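Local atomic coordinates of mannitol dehydrogenase (Pseudomonas fluorescens, PDB entry 1LJ8), a protein that probably catalyses the NAD-dependent interconversion of mannitol and fructose, as a long-chain dehydrogenase with a Rossmann domain that binds NAD. Residues T94-I99 with D246-D251; T238-Q243 with P255-P260. One frame throughout, in Å; residues are numbered along the deposited sequence.

Interaction 1 (T94-I99 with D246-D251); sequences TEVRVI and DEHGID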
loop_
_atom_site.group_PDB
_atom_site.type_symbol
_atom_site.label_atom_id
_atom_site.label_comp_id
_atom_site.label_asym_id
_atom_site.label_seq_id
_atom_site.Cartn_x
_atom_site.Cartn_y
_atom_site.Cartn_z
ATOM N N THR A 94 11.523 10.495 -18.141
ATOM C CA THR A 94 11.814 9.681 -16.971
ATOM C C THR A 94 13.303 9.781 -16.650
ATOM O O THR A 94 14.118 10.021 -17.540
ATOM C CB THR A 94 11.518 8.205 -17.267
ATOM O OG1 THR A 94 12.221 7.832 -18.450
ATOM C CG2 THR A 94 10.024 7.962 -17.490
ATOM N N GLU A 95 13.666 9.595 -15.388
ATOM C CA GLU A 95 15.075 9.619 -15.033
ATOM C C GLU A 95 15.431 8.347 -14.282
ATOM O O GLU A 95 14.543 7.590 -13.879
ATOM C CB GLU A 95 15.422 10.821 -14.147
ATOM C CG GLU A 95 14.539 10.950 -12.911
ATOM C CD GLU A 95 14.971 12.076 -11.939
ATOM O OE1 GLU A 95 15.807 12.945 -12.303
ATOM O OE2 GLU A 95 14.453 12.071 -10.796
ATOM N N VAL A 96 16.738 8.117 -14.163
ATOM C CA VAL A 96 17.327 7.003 -13.421
ATOM C C VAL A 96 18.174 7.767 -12.415
ATOM O O VAL A 96 19.051 8.559 -12.783
ATOM C CB VAL A 96 18.239 6.135 -14.291
ATOM C CG1 VAL A 96 18.753 4.944 -13.449
ATOM C CG2 VAL A 96 17.487 5.658 -15.485
ATOM N N ARG A 97 17.921 7.519 -11.136
ATOM C CA ARG A 97 18.551 8.293 -10.089
ATOM C C ARG A 97 18.938 7.434 -8.901
ATOM O O ARG A 97 18.162 6.579 -8.488
ATOM C CB ARG A 97 17.532 9.340 -9.617
ATOM C CG ARG A 97 17.918 10.098 -8.352
ATOM C CD ARG A 97 16.808 11.131 -7.981
ATOM N NE ARG A 97 16.751 12.221 -8.970
ATOM C CZ ARG A 97 17.659 13.194 -9.066
ATOM N NH1 ARG A 97 18.712 13.255 -8.243
ATOM N NH2 ARG A 97 17.560 14.092 -10.055
ATOM N N VAL A 98 20.139 7.660 -8.376
ATOM C CA VAL A 98 20.566 6.967 -7.176
ATOM C C VAL A 98 20.026 7.762 -5.963
ATOM O O VAL A 98 20.233 8.975 -5.864
ATOM C CB VAL A 98 22.106 6.880 -7.105
ATOM C CG1 VAL A 98 22.499 6.364 -5.714
ATOM C CG2 VAL A 98 22.596 5.898 -8.204
ATOM N N ILE A 99 19.335 7.079 -5.043
ATOM C CA ILE A 99 18.717 7.707 -3.878
ATOM C C ILE A 99 19.600 7.461 -2.661
ATOM O O ILE A 99 19.994 6.308 -2.419
ATOM C CB ILE A 99 17.314 7.088 -3.615
ATOM C CG1 ILE A 99 16.409 7.339 -4.848
ATOM C CG2 ILE A 99 16.702 7.686 -2.329
ATOM C CD1 ILE A 99 16.043 8.872 -5.071
ATOM N N ASP A 246 20.786 -3.566 -18.419
ATOM C CA ASP A 246 20.809 -3.543 -19.886
ATOM C C ASP A 246 20.842 -2.112 -20.413
ATOM O O ASP A 246 21.673 -1.763 -21.265
ATOM C CB ASP A 246 19.590 -4.319 -20.489
ATOM C CG ASP A 246 19.630 -5.844 -20.183
ATOM O OD1 ASP A 246 20.744 -6.324 -19.852
ATOM O OD2 ASP A 246 18.575 -6.567 -20.271
ATOM N N GLU A 247 19.987 -1.250 -19.864
ATOM C CA GLU A 247 19.883 0.137 -20.338
ATOM C C GLU A 247 20.775 1.184 -19.736
ATOM O O GLU A 247 21.079 2.170 -20.401
ATOM C CB GLU A 247 18.474 0.663 -20.138
ATOM C CG GLU A 247 17.412 -0.291 -20.426
ATOM C CD GLU A 247 16.640 0.143 -21.610
ATOM O OE1 GLU A 247 16.945 -0.340 -22.735
ATOM O OE2 GLU A 247 15.747 0.998 -21.410
ATOM N N HIS A 248 21.188 1.019 -18.482
ATOM C CA HIS A 248 21.975 2.064 -17.840
ATOM C C HIS A 248 23.233 1.599 -17.139
ATOM O O HIS A 248 23.859 2.374 -16.439
ATOM C CB HIS A 248 21.082 2.866 -16.865
ATOM C CG HIS A 248 19.900 3.492 -17.536
ATOM N ND1 HIS A 248 20.012 4.585 -18.377
ATOM C CD2 HIS A 248 18.597 3.120 -17.573
ATOM C CE1 HIS A 248 18.831 4.853 -18.906
ATOM N NE2 HIS A 248 17.955 3.975 -18.440
ATOM N N GLY A 249 23.586 0.322 -17.333
ATOM C CA GLY A 249 24.837 -0.218 -16.805
ATOM C C GLY A 249 24.983 -0.457 -15.319
ATOM O O GLY A 249 26.047 -0.883 -14.861
ATOM N N ILE A 250 23.910 -0.201 -14.561
ATOM C CA ILE A 250 23.982 -0.375 -13.112
ATOM C C ILE A 250 23.609 -1.795 -12.694
ATOM O O ILE A 250 22.555 -2.337 -13.144
ATOM C CB ILE A 250 22.969 0.564 -12.364
ATOM C CG1 ILE A 250 23.184 2.040 -12.771
ATOM C CG2 ILE A 250 23.146 0.359 -10.816
ATOM C CD1 ILE A 250 22.090 3.019 -12.199
ATOM N N ASP A 251 24.427 -2.373 -11.821
ATOM C CA ASP A 251 24.118 -3.695 -11.296
ATOM C C ASP A 251 23.612 -3.356 -9.903
ATOM O O ASP A 251 24.391 -3.062 -9.005
ATOM C CB ASP A 251 25.372 -4.578 -11.231
ATOM C CG ASP A 251 25.947 -4.874 -12.613
ATOM O OD1 ASP A 251 25.175 -5.368 -13.462
ATOM O OD2 ASP A 251 27.175 -4.617 -12.850
#

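Interaction 2 (T238-Q243 with P255-P260); sequences TAHRLQ and PVVCEP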
loop_
_atom_site.group_PDB
_atom_site.type_symbol
_atom_site.label_atom_id
_atom_site.label_comp_id
_atom_site.label_asym_id
_atom_site.label_seq_id
_atom_site.Cartn_x
_atom_site.Cartn_y
_atom_site.Cartn_z
ATOM N N THR A 238 13.106 -9.971 -11.597
ATOM C CA THR A 238 14.398 -10.082 -12.222
ATOM C C THR A 238 14.448 -9.295 -13.519
ATOM O O THR A 238 15.444 -8.661 -13.834
ATOM C CB THR A 238 14.719 -11.560 -12.507
ATOM O OG1 THR A 238 14.808 -12.230 -11.259
ATOM C CG2 THR A 238 16.028 -11.700 -13.249
ATOM N N ALA A 239 13.373 -9.348 -14.294
ATOM C CA ALA A 239 13.375 -8.621 -15.555
ATOM C C ALA A 239 13.552 -7.114 -15.321
ATOM O O ALA A 239 14.286 -6.451 -16.054
ATOM C CB ALA A 239 12.061 -8.882 -16.303
ATOM N N HIS A 240 12.861 -6.579 -14.313
ATOM C CA HIS A 240 13.013 -5.133 -14.024
ATOM C C HIS A 240 14.471 -4.823 -13.676
ATOM O O HIS A 240 15.066 -3.852 -14.152
ATOM C CB HIS A 240 12.062 -4.752 -12.879
ATOM C CG HIS A 240 10.676 -4.415 -13.348
ATOM N ND1 HIS A 240 10.430 -3.331 -14.169
ATOM C CD2 HIS A 240 9.468 -4.982 -13.107
ATOM C CE1 HIS A 240 9.134 -3.244 -14.411
ATOM N NE2 HIS A 240 8.525 -4.234 -13.787
ATOM N N ARG A 241 15.088 -5.679 -12.864
ATOM C CA ARG A 241 16.480 -5.450 -12.466
ATOM C C ARG A 241 17.425 -5.564 -13.660
ATOM O O ARG A 241 18.351 -4.766 -13.833
ATOM C CB ARG A 241 16.863 -6.463 -11.358
ATOM C CG ARG A 241 18.343 -6.488 -10.987
ATOM C CD ARG A 241 18.618 -7.501 -9.852
ATOM N NE ARG A 241 18.454 -8.930 -10.215
ATOM C CZ ARG A 241 19.267 -9.648 -10.990
ATOM N NH1 ARG A 241 20.350 -9.118 -11.552
ATOM N NH2 ARG A 241 19.019 -10.956 -11.168
ATOM N N LEU A 242 17.192 -6.554 -14.518
ATOM C CA LEU A 242 18.040 -6.734 -15.667
ATOM C C LEU A 242 17.888 -5.597 -16.664
ATOM O O LEU A 242 18.864 -5.211 -17.325
ATOM C CB LEU A 242 17.731 -8.087 -16.355
ATOM C CG LEU A 242 18.091 -9.313 -15.499
ATOM C CD1 LEU A 242 17.692 -10.599 -16.257
ATOM C CD2 LEU A 242 19.589 -9.345 -15.208
ATOM N N GLN A 243 16.682 -5.039 -16.757
ATOM C CA GLN A 243 16.456 -3.947 -17.716
ATOM C C GLN A 243 17.325 -2.737 -17.307
ATOM O O GLN A 243 17.888 -2.031 -18.147
ATOM C CB GLN A 243 14.975 -3.556 -17.725
ATOM C CG GLN A 243 14.666 -2.401 -18.670
ATOM C CD GLN A 243 13.183 -2.009 -18.691
ATOM O OE1 GLN A 243 12.427 -2.187 -17.698
ATOM N NE2 GLN A 243 12.754 -1.463 -19.824
ATOM N N PRO A 255 16.831 -2.469 -7.108
ATOM C CA PRO A 255 16.422 -1.104 -7.435
ATOM C C PRO A 255 14.902 -1.000 -7.188
ATOM O O PRO A 255 14.250 -2.018 -6.934
ATOM C CB PRO A 255 16.744 -0.990 -8.923
ATOM C CG PRO A 255 16.516 -2.417 -9.454
ATOM C CD PRO A 255 17.094 -3.295 -8.302
ATOM N N VAL A 256 14.353 0.209 -7.212
ATOM C CA VAL A 256 12.888 0.355 -7.089
ATOM C C VAL A 256 12.426 0.904 -8.450
ATOM O O VAL A 256 13.075 1.792 -9.013
ATOM C CB VAL A 256 12.443 1.299 -5.947
ATOM C CG1 VAL A 256 12.917 2.773 -6.174
ATOM C CG2 VAL A 256 10.867 1.261 -5.841
ATOM N N VAL A 257 11.370 0.312 -9.010
ATOM C CA VAL A 257 10.854 0.797 -10.295
ATOM C C VAL A 257 9.504 1.465 -10.008
ATOM O O VAL A 257 8.769 1.030 -9.099
ATOM C CB VAL A 257 10.651 -0.365 -11.332
ATOM C CG1 VAL A 257 12.033 -0.882 -11.795
ATOM C CG2 VAL A 257 9.838 -1.492 -10.744
ATOM N N CYS A 258 9.162 2.496 -10.783
ATOM C CA CYS A 258 7.907 3.219 -10.504
ATOM C C CYS A 258 7.567 4.085 -11.698
ATOM O O CYS A 258 8.416 4.318 -12.569
ATOM C CB CYS A 258 8.094 4.136 -9.270
ATOM S SG CYS A 258 9.518 5.306 -9.371
ATOM N N GLU A 259 6.305 4.517 -11.769
ATOM C CA GLU A 259 5.873 5.392 -12.850
ATOM C C GLU A 259 6.392 6.805 -12.615
ATOM O O GLU A 259 6.783 7.155 -11.527
ATOM C CB GLU A 259 4.340 5.452 -12.908
ATOM C CG GLU A 259 3.764 5.984 -11.626
ATOM C CD GLU A 259 2.252 6.223 -11.648
ATOM O OE1 GLU A 259 1.680 6.236 -10.544
ATOM O OE2 GLU A 259 1.633 6.437 -12.729
ATOM N N PRO A 260 6.375 7.641 -13.655
ATOM C CA PRO A 260 6.839 9.032 -13.539
ATOM C C PRO A 260 5.940 9.844 -12.611
ATOM O O PRO A 260 6.417 10.679 -11.840
ATOM C CB PRO A 260 6.753 9.582 -14.991
ATOM C CG PRO A 260 6.696 8.372 -15.855
ATOM C CD PRO A 260 6.097 7.250 -15.044
#

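Interaction 1 (T94-I99 with D246-D251)
Val96 meets His248 and Ile250 where the C-terminal end of helix 238-248 comes down on one face of the mixed sheet in the Rossmann domain. Val96 opens strand 96-107, and its side chain leaves the strand toward the helix. Its two methyls divide the work. CG2 lies over a face of the His248 imidazole in a CH-pi contact, 3.5 Å from the ring centroid and 16° off the ring normal. It is displaced toward the rim, so that NE2 is the nearest ring atom at 3.4 Å from Val96 CG2. The other methyl reaches Ile250 tip to tip, with 4.1 Å between Val96 CG1 and Ile250 CD1.

Both approaches depend on the torsion of the valine: with CG1 anti to the backbone N (chi1 -177°), CG2 is left beside that nitrogen and faces the histidine, while CG1 faces the isoleucine. Gly249, with positive phi, turns the chain out of the helix between the two residues, and the chain then runs on to bring Ile250 back against the same valine. Leu244, one turn back in the helix, touches both Val96 and Ile250 and extends the apolar patch. The polar side of the imidazole is engaged as well, since ND1 is hydrogen-bonded to Glu14 OE2. That bond probably helps fix the rotation of the ring under the methyl.

Flanking Val96, Glu95 and Arg97 point away from the helix and pair with each other; Lys16 gives Glu95 OE1 a second positive partner. The arginine grips side-on: Arg97 NH2 lies 3.1 Å from Glu95 OE1, and the straighter bond, 2.9 Å from Arg97 NE to Glu95 OE2 (N-H...O 174°), comes from above the carboxylate plane although OE2 lies in the guanidinium plane.

Interaction 2 (T238-Q243 with P255-P260)
His240 turns one face of its imidazole to Val257, and the valine sets a methyl squarely over it. CG2 of Val257 stands 4.0 Å from the centroid of the His240 ring and 10° off the normal, a CH-pi contact over the middle of the face. The second methyl sits nearer the root of the ring: Val257 CG1 is 3.8 Å from His240 ND1 and 4.0 Å from His240 CB. Both methyls thus lie over the same face: with CG1 anti to the carbonyl carbon (chi1 -71°), CG2 falls between the backbone N and the carbonyl carbon, and the pair is turned to the ring.

One residue along the helix, Arg241 continues the contact by a different route. The aliphatic root of its side chain touches the Pro255 ring, with 4.4 Å between Arg241 CG and Pro255 CD, while the guanidinium leads away. In this way helix 238-248 lies against strand 256-258, an outermost strand of the mixed Rossmann sheet, and the loop leading into it. The layer is close to the cofactor: the Val257 side chain is about 6 Å from that of Thr233, an NAD-binding residue, and about 9 Å from the bound NAD.

His240 NE2 is hydrogen-bonded to Ala368 O, which ties the ring to what is probably the C-terminal domain. With an alanine in place of His240, CB could still touch Val257 CG1, but CG2 would probably face a gap and Ala368 O would lose this mate. No hydrogen bond or salt bridge joins residues 238-243 to 255-260, so the hold between them rests on close packing and the CH-pi contact.

Interactions 1 and 2 use the two ends of helix 238-248, its C-terminal end and exit in the first and its opening turns in the second, to fasten it to one mixed sheet. They meet where Thr94 CG2 packs on Pro260 CG at 3.7 Å. Both are buried and mainly apolar, each with a valine methyl over a histidine face. Interaction 2 lies deeper, its centre about 18 Å from the chain's centre against about 24 Å, and near the NAD site; its His240 is buried. Interaction 1 lies away from that site, with His248 partly exposed and a charged pair pointing away from the helix. A carboxylate anchors His248, a backbone carbonyl His240.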